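Side-chain contacts in putative drug/sodium antiporter (Escherichia coli, PDB 4Z3N), which is a MATE-family membrane transporter tied to the movement of the genotoxin colibactin across the membrane and probably works as an antiporter: residues F341-V344 and L345-V349; F385-I388 and S389-S393; A447-A450 and W451-R455. One frame throughout, in Å; residues are numbered along the deposited sequence.

Interaction 1 (F341-V344 and L345-V349); sequences FSIV and LVLAV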
ATOM      1  N   PHE A 341     -14.516   6.694  -5.766  1.00 25.68           N
ATOM      2  CA  PHE A 341     -14.532   8.040  -6.312  1.00 27.54           C
ATOM      3  C   PHE A 341     -15.333   8.955  -5.369  1.00 27.96           C
ATOM      4  O   PHE A 341     -14.902  10.048  -5.029  1.00 29.79           O
ATOM      5  CB  PHE A 341     -15.130   8.025  -7.728  1.00 25.79           C
ATOM      6  CG  PHE A 341     -14.916   9.284  -8.491  1.00 24.03           C
ATOM      7  CD1 PHE A 341     -15.710  10.389  -8.270  1.00 20.79           C
ATOM      8  CD2 PHE A 341     -13.916   9.363  -9.440  1.00 24.56           C
ATOM      9  CE1 PHE A 341     -15.501  11.551  -8.985  1.00 21.86           C
ATOM     10  CE2 PHE A 341     -13.694  10.531 -10.148  1.00 24.56           C
ATOM     11  CZ  PHE A 341     -14.489  11.618  -9.923  1.00 22.72           C
ATOM     12  N   SER A 342     -16.488   8.478  -4.922  1.00 27.60           N
ATOM     13  CA  SER A 342     -17.416   9.304  -4.175  1.00 26.41           C
ATOM     14  C   SER A 342     -16.850   9.728  -2.837  1.00 25.63           C
ATOM     15  O   SER A 342     -16.879  10.906  -2.492  1.00 24.21           O
ATOM     16  CB  SER A 342     -18.739   8.566  -3.969  1.00 29.35           C
ATOM     17  OG  SER A 342     -19.514   8.625  -5.145  1.00 28.28           O
ATOM     18  N   ILE A 343     -16.365   8.757  -2.077  1.00 25.51           N
ATOM     19  CA  ILE A 343     -15.677   9.041  -0.827  1.00 24.31           C
ATOM     20  C   ILE A 343     -14.445   9.953  -0.997  1.00 25.30           C
ATOM     21  O   ILE A 343     -14.312  10.943  -0.273  1.00 25.78           O
ATOM     22  CB  ILE A 343     -15.243   7.741  -0.153  1.00 23.53           C
ATOM     23  CG1 ILE A 343     -16.420   6.759  -0.163  1.00 23.89           C
ATOM     24  CG2 ILE A 343     -14.657   8.026   1.244  1.00 18.67           C
ATOM     25  CD1 ILE A 343     -16.212   5.494   0.651  1.00 21.39           C
ATOM     26  N   VAL A 344     -13.550   9.633  -1.934  1.00 20.94           N
ATOM     27  CA  VAL A 344     -12.322  10.411  -2.054  1.00 24.66           C
ATOM     28  C   VAL A 344     -12.605  11.851  -2.521  1.00 27.99           C
ATOM     29  O   VAL A 344     -11.902  12.785  -2.117  1.00 29.37           O
ATOM     30  CB  VAL A 344     -11.296   9.751  -3.009  1.00 24.31           C
ATOM     31  CG1 VAL A 344     -10.162  10.711  -3.321  1.00 24.77           C
ATOM     32  CG2 VAL A 344     -10.744   8.481  -2.411  1.00 21.99           C
ATOM     33  N   LEU A 345     -13.633  12.036  -3.350  1.00 25.76           N
ATOM     34  CA  LEU A 345     -14.005  13.376  -3.787  1.00 23.99           C
ATOM     35  C   LEU A 345     -14.389  14.281  -2.593  1.00 26.52           C
ATOM     36  O   LEU A 345     -13.930  15.439  -2.489  1.00 25.13           O
ATOM     37  CB  LEU A 345     -15.141  13.303  -4.787  1.00 23.44           C
ATOM     38  CG  LEU A 345     -15.746  14.640  -5.226  1.00 26.58           C
ATOM     39  CD1 LEU A 345     -14.739  15.410  -6.103  1.00 22.44           C
ATOM     40  CD2 LEU A 345     -17.107  14.420  -5.937  1.00 22.82           C
ATOM     41  N   VAL A 346     -15.206  13.738  -1.690  1.00 24.41           N
ATOM     42  CA  VAL A 346     -15.548  14.407  -0.435  1.00 26.47           C
ATOM     43  C   VAL A 346     -14.307  14.743   0.424  1.00 26.89           C
ATOM     44  O   VAL A 346     -14.155  15.873   0.883  1.00 26.79           O
ATOM     45  CB  VAL A 346     -16.543  13.556   0.387  1.00 21.53           C
ATOM     46  CG1 VAL A 346     -16.772  14.161   1.787  1.00 21.25           C
ATOM     47  CG2 VAL A 346     -17.841  13.438  -0.374  1.00 23.78           C
ATOM     48  N   LEU A 347     -13.424  13.777   0.627  1.00 22.82           N
ATOM     49  CA  LEU A 347     -12.239  14.018   1.439  1.00 26.24           C
ATOM     50  C   LEU A 347     -11.315  15.035   0.773  1.00 27.49           C
ATOM     51  O   LEU A 347     -10.660  15.838   1.447  1.00 25.42           O
ATOM     52  CB  LEU A 347     -11.491  12.715   1.705  1.00 24.28           C
ATOM     53  CG  LEU A 347     -12.279  11.782   2.616  1.00 20.72           C
ATOM     54  CD1 LEU A 347     -11.485  10.540   2.903  1.00 25.88           C
ATOM     55  CD2 LEU A 347     -12.598  12.499   3.897  1.00 20.36           C
ATOM     56  N   ALA A 348     -11.293  15.005  -0.555  1.00 27.57           N
ATOM     57  CA  ALA A 348     -10.497  15.930  -1.352  1.00 25.83           C
ATOM     58  C   ALA A 348     -11.008  17.382  -1.236  1.00 28.44           C
ATOM     59  O   ALA A 348     -10.229  18.302  -1.001  1.00 27.96           O
ATOM     60  CB  ALA A 348     -10.488  15.472  -2.807  1.00 23.50           C
ATOM     61  N   VAL A 349     -12.315  17.565  -1.407  1.00 28.66           N
ATOM     62  CA  VAL A 349     -12.974  18.858  -1.247  1.00 28.73           C
ATOM     63  C   VAL A 349     -12.802  19.391   0.182  1.00 28.50           C
ATOM     64  O   VAL A 349     -12.568  20.582   0.376  1.00 28.40           O
ATOM     65  CB  VAL A 349     -14.504  18.773  -1.622  1.00 24.75           C
ATOM     66  CG1 VAL A 349     -15.227  20.068  -1.283  1.00 22.03           C
ATOM     67  CG2 VAL A 349     -14.669  18.486  -3.102  1.00 22.73           C
TER
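F341 to V344 and L345 to A348 meet as successive turns of helix 326-358, joined by i to i+4 backbone bonds. L345 N donates to F341 O at 2.9 Å, L347 N to I343 O at 3.1 Å and A348 N to V344 O at 2.8 Å; the bond from V346 N to S342 O, 3.4 Å long, is weak. The side chains follow the same spacing. CE1 of the F341 ring lies 4.5 Å from CD2 of L345, which comes at it obliquely. On a different side of the helix, CG2 of I343 meets CD1 of L347 at 4.4 Å; L347 CG, placed beside its own backbone N (chi1 -68°), leans back over the preceding turn, 3.6 Å from I343 O. The hydroxyl of S342 is hydrogen-bonded one turn back, to A338 O. I343 and L347 press on P305 of helix 286-322, whereas F341 packs on P384 and I388 of helix 382-399 and meets the ring of F385 edge-to-face. V344, buried, touches both neighbouring helices through M306, L383 and P384. Such i to i+4 apolar pairs belong to a transmembrane helix partly buried among its neighbours in the MATE bundle.

Interaction 2 (F385-I388 and S389-S393); sequences FVAI and SLLAS. With OLC ((2R)-2,3-dihydroxypropyl (9Z)-octadec-9-enoate), chain B.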
ATOM      1  N   PHE A 385      -9.907  10.745  -9.134  1.00 25.73           N
ATOM      2  CA  PHE A 385      -9.640  10.174 -10.445  1.00 25.15           C
ATOM      3  C   PHE A 385      -8.577   9.067 -10.399  1.00 28.44           C
ATOM      4  O   PHE A 385      -8.591   8.170 -11.236  1.00 29.03           O
ATOM      5  CB  PHE A 385      -9.231  11.282 -11.414  1.00 27.51           C
ATOM      6  CG  PHE A 385     -10.394  12.095 -11.910  1.00 30.96           C
ATOM      7  CD1 PHE A 385     -10.771  13.249 -11.250  1.00 26.34           C
ATOM      8  CD2 PHE A 385     -11.142  11.671 -13.016  1.00 31.23           C
ATOM      9  CE1 PHE A 385     -11.857  13.983 -11.683  1.00 27.45           C
ATOM     10  CE2 PHE A 385     -12.219  12.406 -13.463  1.00 27.73           C
ATOM     11  CZ  PHE A 385     -12.579  13.568 -12.796  1.00 28.43           C
ATOM     12  N   VAL A 386      -7.675   9.121  -9.412  1.00 26.95           N
ATOM     13  CA  VAL A 386      -6.700   8.061  -9.175  1.00 24.79           C
ATOM     14  C   VAL A 386      -7.400   6.703  -8.969  1.00 24.24           C
ATOM     15  O   VAL A 386      -6.870   5.651  -9.346  1.00 26.18           O
ATOM     16  CB  VAL A 386      -5.788   8.400  -7.941  1.00 24.97           C
ATOM     17  CG1 VAL A 386      -4.786   7.271  -7.634  1.00 20.98           C
ATOM     18  CG2 VAL A 386      -5.054   9.705  -8.163  1.00 23.75           C
ATOM     19  N   ALA A 387      -8.600   6.728  -8.391  1.00 26.31           N
ATOM     20  CA  ALA A 387      -9.351   5.497  -8.139  1.00 26.47           C
ATOM     21  C   ALA A 387      -9.606   4.715  -9.416  1.00 25.30           C
ATOM     22  O   ALA A 387      -9.629   3.486  -9.413  1.00 27.14           O
ATOM     23  CB  ALA A 387     -10.658   5.804  -7.462  1.00 25.04           C
ATOM     24  N   ILE A 388      -9.786   5.423 -10.518  1.00 24.97           N
ATOM     25  CA  ILE A 388     -10.182   4.756 -11.752  1.00 26.44           C
ATOM     26  C   ILE A 388      -9.082   3.823 -12.258  1.00 28.70           C
ATOM     27  O   ILE A 388      -9.335   2.641 -12.522  1.00 30.90           O
ATOM     28  CB  ILE A 388     -10.580   5.793 -12.831  1.00 26.52           C
ATOM     29  CG1 ILE A 388     -11.834   6.553 -12.365  1.00 24.55           C
ATOM     30  CG2 ILE A 388     -10.868   5.099 -14.153  1.00 27.87           C
ATOM     31  CD1 ILE A 388     -11.925   7.957 -12.851  1.00 20.36           C
ATOM     32  N   SER A 389      -7.854   4.328 -12.356  1.00 26.58           N
ATOM     33  CA  SER A 389      -6.739   3.494 -12.796  1.00 25.00           C
ATOM     34  C   SER A 389      -6.198   2.573 -11.688  1.00 28.18           C
ATOM     35  O   SER A 389      -5.794   1.437 -11.958  1.00 25.54           O
ATOM     36  CB  SER A 389      -5.618   4.360 -13.346  1.00 22.58           C
ATOM     37  OG  SER A 389      -4.955   5.007 -12.288  1.00 29.39           O
ATOM     38  N   LEU A 390      -6.205   3.037 -10.441  1.00 26.43           N
ATOM     39  CA  LEU A 390      -5.706   2.188  -9.363  1.00 26.30           C
ATOM     40  C   LEU A 390      -6.579   0.924  -9.101  1.00 26.51           C
ATOM     41  O   LEU A 390      -6.040  -0.160  -8.865  1.00 25.54           O
ATOM     42  CB  LEU A 390      -5.545   3.007  -8.091  1.00 21.61           C
ATOM     43  CG  LEU A 390      -4.877   2.221  -6.967  1.00 23.87           C
ATOM     44  CD1 LEU A 390      -3.814   3.055  -6.357  1.00 21.98           C
ATOM     45  CD2 LEU A 390      -5.870   1.775  -5.890  1.00 24.30           C
ATOM     46  N   LEU A 391      -7.905   1.056  -9.158  1.00 26.92           N
ATOM     47  CA  LEU A 391      -8.802  -0.100  -9.091  1.00 24.78           C
ATOM     48  C   LEU A 391      -8.694  -0.972 -10.355  1.00 26.97           C
ATOM     49  O   LEU A 391      -8.778  -2.207 -10.280  1.00 25.11           O
ATOM     50  CB  LEU A 391     -10.255   0.348  -8.870  1.00 26.02           C
ATOM     51  CG  LEU A 391     -10.560   0.978  -7.494  1.00 27.84           C
ATOM     52  CD1 LEU A 391     -11.987   1.562  -7.406  1.00 21.68           C
ATOM     53  CD2 LEU A 391     -10.278  -0.011  -6.343  1.00 24.39           C
ATOM     54  N   ALA A 392      -8.496  -0.345 -11.513  1.00 25.20           N
ATOM     55  CA  ALA A 392      -8.211  -1.115 -12.723  1.00 23.93           C
ATOM     56  C   ALA A 392      -6.989  -2.024 -12.522  1.00 25.23           C
ATOM     57  O   ALA A 392      -6.979  -3.159 -13.008  1.00 25.75           O
ATOM     58  CB  ALA A 392      -8.004  -0.190 -13.923  1.00 25.47           C
ATOM     59  N   SER A 393      -5.971  -1.535 -11.804  1.00 25.49           N
ATOM     60  CA  SER A 393      -4.778  -2.346 -11.497  1.00 28.18           C
ATOM     61  C   SER A 393      -5.075  -3.552 -10.604  1.00 27.88           C
ATOM     62  O   SER A 393      -4.527  -4.633 -10.788  1.00 26.66           O
ATOM     63  CB  SER A 393      -3.701  -1.499 -10.825  1.00 24.35           C
ATOM     64  OG  SER A 393      -3.016  -0.738 -11.793  1.00 33.94           O
TER
HETATM   65  C18 OLC B 501      -0.910   5.568  -5.318  1.00 31.73           C
HETATM   66  C10 OLC B 501      -2.613  13.945  -7.381  1.00 35.79           C
HETATM   67  C9  OLC B 501      -2.130  13.904  -6.122  1.00 46.91           C
HETATM   68  C17 OLC B 501      -1.265   7.040  -5.397  1.00 34.66           C
HETATM   69  C11 OLC B 501      -1.997  13.106  -8.483  1.00 43.43           C
HETATM   70  C8  OLC B 501      -2.090  15.180  -5.297  1.00 47.11           C
HETATM   71  C24 OLC B 501       4.653  13.184 -11.123  1.00 47.34           C
HETATM   72  C16 OLC B 501      -0.921   7.557  -6.776  1.00 36.84           C
HETATM   73  C12 OLC B 501      -0.829  12.264  -7.986  1.00 49.80           C
HETATM   74  C7  OLC B 501      -1.600  14.928  -3.882  1.00 44.03           C
HETATM   75  C15 OLC B 501      -1.368   9.005  -6.928  1.00 39.07           C
HETATM   76  C13 OLC B 501      -0.910  10.861  -8.591  1.00 45.87           C
HETATM   77  C6  OLC B 501      -0.093  14.760  -3.852  1.00 43.76           C
HETATM   78  C14 OLC B 501      -0.312   9.791  -7.695  1.00 45.13           C
HETATM   79  C5  OLC B 501       0.587  15.846  -4.661  1.00 37.86           C
HETATM   80  C4  OLC B 501       1.984  15.391  -5.058  1.00 41.27           C
HETATM   81  C3  OLC B 501       1.938  14.000  -5.657  1.00 49.31           C
HETATM   82  C2  OLC B 501       3.195  13.682  -6.445  1.00 41.76           C
HETATM   83  C21 OLC B 501       2.847  12.058  -9.825  1.00 48.14           C
HETATM   84  C1  OLC B 501       2.881  12.673  -7.542  1.00 53.05           C
HETATM   85  C22 OLC B 501       3.788  11.942 -11.012  1.00 51.99           C
HETATM   86  O19 OLC B 501       1.994  11.841  -7.412  1.00 60.14           O
HETATM   87  O25 OLC B 501       5.981  12.804 -11.424  1.00 43.36           O
HETATM   88  O23 OLC B 501       4.624  10.812 -10.849  1.00 53.79           O
HETATM   89  O20 OLC B 501       3.502  12.778  -8.795  1.00 52.09           O
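V386 and L390, A387 and L391, and I388 and A392 are the i to i+4 pairs that tie these two turns of helix 382-399 together. Three backbone hydrogen bonds do the joining: L390 N to V386 O at 2.9 Å, almost straight out from the carbonyl, L391 N to A387 O at 3.0 Å, and A392 N to I388 O at 3.3 Å, where the donor stands 36° above the carbonyl plane. I388 O has a second donor in the hydroxyl of Y333 on helix 326-358. Apolar contacts between the turns are looser: CG1 of V386 is 4.4 Å from CB of L390, and CB of A387 the same from CD1 of L391. With chi1 at -68°, L391 folds its CG back toward the carbonyl oxygen of A387, 3.3 Å away. These turns are largely buried in the helical bundle of the MATE fold, with one side touching lipid: A387 and L391 meet helix 286-322 and helix 326-358, A392 and S393 meet helix 402-413, and I388 joins A392 against A450 of helix 432-453. Among polar side chains, S389 OG is hydrogen-bonded to NH1 of R412. Lipid contact comes from a monoolein molecule (chain B), whose acyl carbon C15 lies 3.9 Å from V386 CG1 and whose terminal C18 is 4.0 Å from L390 CD1.

Interaction 3 (A447-A450 and W451-R455); sequences ALLA and WRLLR. With OLC ((2R)-2,3-dihydroxypropyl (9Z)-octadec-9-enoate), chain F.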
ATOM      1  N   ALA A 447      -6.783   7.337 -16.354  1.00 30.06           N
ATOM      2  CA  ALA A 447      -8.203   7.138 -16.054  1.00 27.71           C
ATOM      3  C   ALA A 447      -8.932   6.880 -17.362  1.00 28.10           C
ATOM      4  O   ALA A 447      -9.816   6.046 -17.448  1.00 30.50           O
ATOM      5  CB  ALA A 447      -8.777   8.334 -15.343  1.00 27.36           C
ATOM      6  N   LEU A 448      -8.516   7.597 -18.390  1.00 27.59           N
ATOM      7  CA  LEU A 448      -8.979   7.339 -19.732  1.00 29.76           C
ATOM      8  C   LEU A 448      -8.668   5.910 -20.188  1.00 29.49           C
ATOM      9  O   LEU A 448      -9.515   5.253 -20.809  1.00 30.77           O
ATOM     10  CB  LEU A 448      -8.358   8.348 -20.699  1.00 32.24           C
ATOM     11  CG  LEU A 448      -9.307   9.427 -21.224  1.00 38.28           C
ATOM     12  CD1 LEU A 448      -8.579  10.375 -22.192  1.00 33.99           C
ATOM     13  CD2 LEU A 448     -10.523   8.787 -21.879  1.00 34.05           C
ATOM     14  N   LEU A 449      -7.454   5.444 -19.904  1.00 25.94           N
ATOM     15  CA  LEU A 449      -7.053   4.097 -20.307  1.00 28.48           C
ATOM     16  C   LEU A 449      -7.913   3.068 -19.604  1.00 30.74           C
ATOM     17  O   LEU A 449      -8.520   2.231 -20.259  1.00 29.82           O
ATOM     18  CB  LEU A 449      -5.571   3.832 -20.020  1.00 31.02           C
ATOM     19  CG  LEU A 449      -4.976   2.520 -20.575  1.00 32.72           C
ATOM     20  CD1 LEU A 449      -5.309   2.291 -22.049  1.00 22.58           C
ATOM     21  CD2 LEU A 449      -3.461   2.493 -20.378  1.00 32.82           C
ATOM     22  N   ALA A 450      -7.991   3.157 -18.277  1.00 29.73           N
ATOM     23  CA  ALA A 450      -8.828   2.251 -17.492  1.00 29.80           C
ATOM     24  C   ALA A 450     -10.247   2.129 -18.040  1.00 28.28           C
ATOM     25  O   ALA A 450     -10.718   1.021 -18.269  1.00 29.53           O
ATOM     26  CB  ALA A 450      -8.874   2.707 -16.022  1.00 28.27           C
ATOM     27  N   TRP A 451     -10.913   3.267 -18.234  1.00 26.74           N
ATOM     28  CA  TRP A 451     -12.259   3.334 -18.809  1.00 30.92           C
ATOM     29  C   TRP A 451     -12.406   2.581 -20.156  1.00 37.47           C
ATOM     30  O   TRP A 451     -13.429   1.933 -20.409  1.00 39.02           O
ATOM     31  CB  TRP A 451     -12.659   4.802 -18.983  1.00 33.11           C
ATOM     32  CG  TRP A 451     -14.027   5.043 -19.579  1.00 44.75           C
ATOM     33  CD1 TRP A 451     -15.120   4.233 -19.481  1.00 47.86           C
ATOM     34  CD2 TRP A 451     -14.440   6.171 -20.371  1.00 52.96           C
ATOM     35  NE1 TRP A 451     -16.184   4.778 -20.165  1.00 49.09           N
ATOM     36  CE2 TRP A 451     -15.795   5.966 -20.717  1.00 55.14           C
ATOM     37  CE3 TRP A 451     -13.794   7.333 -20.820  1.00 52.17           C
ATOM     38  CZ2 TRP A 451     -16.518   6.879 -21.489  1.00 66.16           C
ATOM     39  CZ3 TRP A 451     -14.517   8.242 -21.588  1.00 58.54           C
ATOM     40  CH2 TRP A 451     -15.865   8.008 -21.912  1.00 67.38           C
ATOM     41  N   ARG A 452     -11.388   2.653 -21.011  1.00 33.11           N
ATOM     42  CA  ARG A 452     -11.425   1.958 -22.297  1.00 36.15           C
ATOM     43  C   ARG A 452     -11.192   0.459 -22.180  1.00 35.55           C
ATOM     44  O   ARG A 452     -11.808  -0.320 -22.906  1.00 39.66           O
ATOM     45  CB  ARG A 452     -10.398   2.559 -23.254  1.00 35.96           C
ATOM     46  CG  ARG A 452     -10.708   4.012 -23.566  1.00 52.81           C
ATOM     47  CD  ARG A 452      -9.878   4.528 -24.720  1.00 71.97           C
ATOM     48  NE  ARG A 452     -10.251   5.892 -25.090  1.00 77.29           N
ATOM     49  CZ  ARG A 452      -9.671   6.577 -26.068  1.00 84.29           C
ATOM     50  NH1 ARG A 452      -8.685   6.028 -26.774  1.00 90.35           N
ATOM     51  NH2 ARG A 452     -10.075   7.810 -26.338  1.00 86.50           N
ATOM     52  N   LEU A 453     -10.301   0.059 -21.279  1.00 28.83           N
ATOM     53  CA  LEU A 453      -9.957  -1.340 -21.131  1.00 29.58           C
ATOM     54  C   LEU A 453     -10.966  -2.126 -20.293  1.00 32.86           C
ATOM     55  O   LEU A 453     -10.993  -3.340 -20.357  1.00 36.90           O
ATOM     56  CB  LEU A 453      -8.566  -1.507 -20.511  1.00 27.75           C
ATOM     57  CG  LEU A 453      -7.307  -1.096 -21.272  1.00 29.98           C
ATOM     58  CD1 LEU A 453      -6.070  -1.272 -20.389  1.00 26.21           C
ATOM     59  CD2 LEU A 453      -7.158  -1.840 -22.581  1.00 27.52           C
ATOM     60  N   LEU A 454     -11.791  -1.476 -19.489  1.00 32.44           N
ATOM     61  CA  LEU A 454     -12.606  -2.300 -18.615  1.00 31.80           C
ATOM     62  C   LEU A 454     -13.996  -2.404 -19.198  1.00 29.80           C
ATOM     63  O   LEU A 454     -14.884  -1.599 -18.961  1.00 35.41           O
ATOM     64  CB  LEU A 454     -12.638  -1.734 -17.181  1.00 32.24           C
ATOM     65  CG  LEU A 454     -11.591  -2.245 -16.170  1.00 31.45           C
ATOM     66  CD1 LEU A 454     -11.852  -3.703 -15.791  1.00 27.27           C
ATOM     67  CD2 LEU A 454     -10.130  -2.052 -16.637  1.00 27.77           C
ATOM     68  N   ARG A 455     -14.213  -3.507 -19.864  1.00 34.71           N
ATOM     69  CA  ARG A 455     -15.427  -3.696 -20.613  1.00 42.02           C
ATOM     70  C   ARG A 455     -15.289  -5.054 -21.272  1.00 35.40           C
ATOM     71  O   ARG A 455     -14.174  -5.591 -21.361  1.00 34.68           O
ATOM     72  CB  ARG A 455     -15.633  -2.557 -21.630  1.00 35.51           C
ATOM     73  CG  ARG A 455     -14.502  -2.332 -22.588  1.00 37.22           C
ATOM     74  CD  ARG A 455     -14.919  -1.417 -23.732  1.00 44.41           C
ATOM     75  NE  ARG A 455     -14.606  -0.005 -23.490  1.00 57.94           N
ATOM     76  CZ  ARG A 455     -15.489   0.927 -23.122  1.00 60.98           C
ATOM     77  NH1 ARG A 455     -16.770   0.616 -22.941  1.00 50.91           N
ATOM     78  NH2 ARG A 455     -15.087   2.181 -22.941  1.00 55.43           N
TER
HETATM   79  C18 OLC F 505     -10.899  12.611 -17.683  1.00 34.93           C
HETATM   80  C10 OLC F 505     -18.025   6.341 -17.290  1.00 46.52           C
HETATM   81  C9  OLC F 505     -18.978   5.452 -16.930  1.00 41.69           C
HETATM   82  C17 OLC F 505     -11.100  11.107 -17.779  1.00 35.50           C
HETATM   83  C11 OLC F 505     -16.853   6.644 -16.372  1.00 44.34           C
HETATM   84  C8  OLC F 505     -18.750   3.972 -17.197  1.00 40.81           C
HETATM   85  C16 OLC F 505     -12.420  10.702 -17.147  1.00 40.44           C
HETATM   86  C12 OLC F 505     -15.640   7.035 -17.192  1.00 50.79           C
HETATM   87  C7  OLC F 505     -20.034   3.169 -17.072  1.00 35.03           C
HETATM   88  C15 OLC F 505     -12.591   9.191 -17.069  1.00 34.75           C
HETATM   89  C13 OLC F 505     -14.797   8.095 -16.494  1.00 52.10           C
HETATM   90  C6  OLC F 505     -19.984   2.009 -18.036  1.00 37.46           C
HETATM   91  C14 OLC F 505     -13.973   8.806 -17.552  1.00 48.89           C
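L448 and W451 form a lipid-contacting patch near the C-terminal end of the transmembrane helix 432-453, where a monoolein chain (chain F) runs across the indole. CD2 of L448 reaches the benzene side of W451 at the ring edge, near its plane, 3.7 Å from CE3. The acyl carbon C12 instead sits over one face, 3.5 Å from W451 CG and offset toward the rim. Extended away from the backbone N (chi1 180°), the indole has its edge against the leucine and that face against the lipid. L448 CD2 also lies 4.3 Å from NE of R452, in a direction roughly at right angles to that of the indole, and meets the guanidinium obliquely. On another side of the helix, L449 CG and L453 CD1 approach to 4.0 Å; L449 goes on to touch L407 and L408 of helix 402-413, and L453 touches Y396. A450 also packs on Y333 of helix 326-358, as does L454. The backbone bond from W451 N to A447 O (3.1 Å) is nearly straight at 172°, but the last one, L454 N to A450 O, is weak. L454 is the first residue to leave helical angles, and beyond it R455 NE turns back to R452 O (2.9 Å, 136° at the hydrogen), occupying a carbonyl of the final turn. An arginine donor on a carbonyl at the helix end should also suit the negative end of the helix dipole, while the indole and L448 give the lipid tail an aromatic and aliphatic surface.

From the N terminus, the three contacts come in series, none nested in or crossing another, and each spans adjacent turns of a single helix, so none closes a loop. Interaction 1 lies on helix 326-358, interaction 2 on helix 382-399 and interaction 3 on helix 432-453, with helix 366-379 separating the first two and helices 402-413 and 417-427 the last two. In space the middle one bridges the others. I388 is shared: its CD1 lies 4.1 Å from F341 CE2, and its O 3.5 Å from A450 CB. A392 CB adds a 3.7 Å contact to A450 CB. Interactions 1 and 3 stay about 7 Å apart at their nearest atoms.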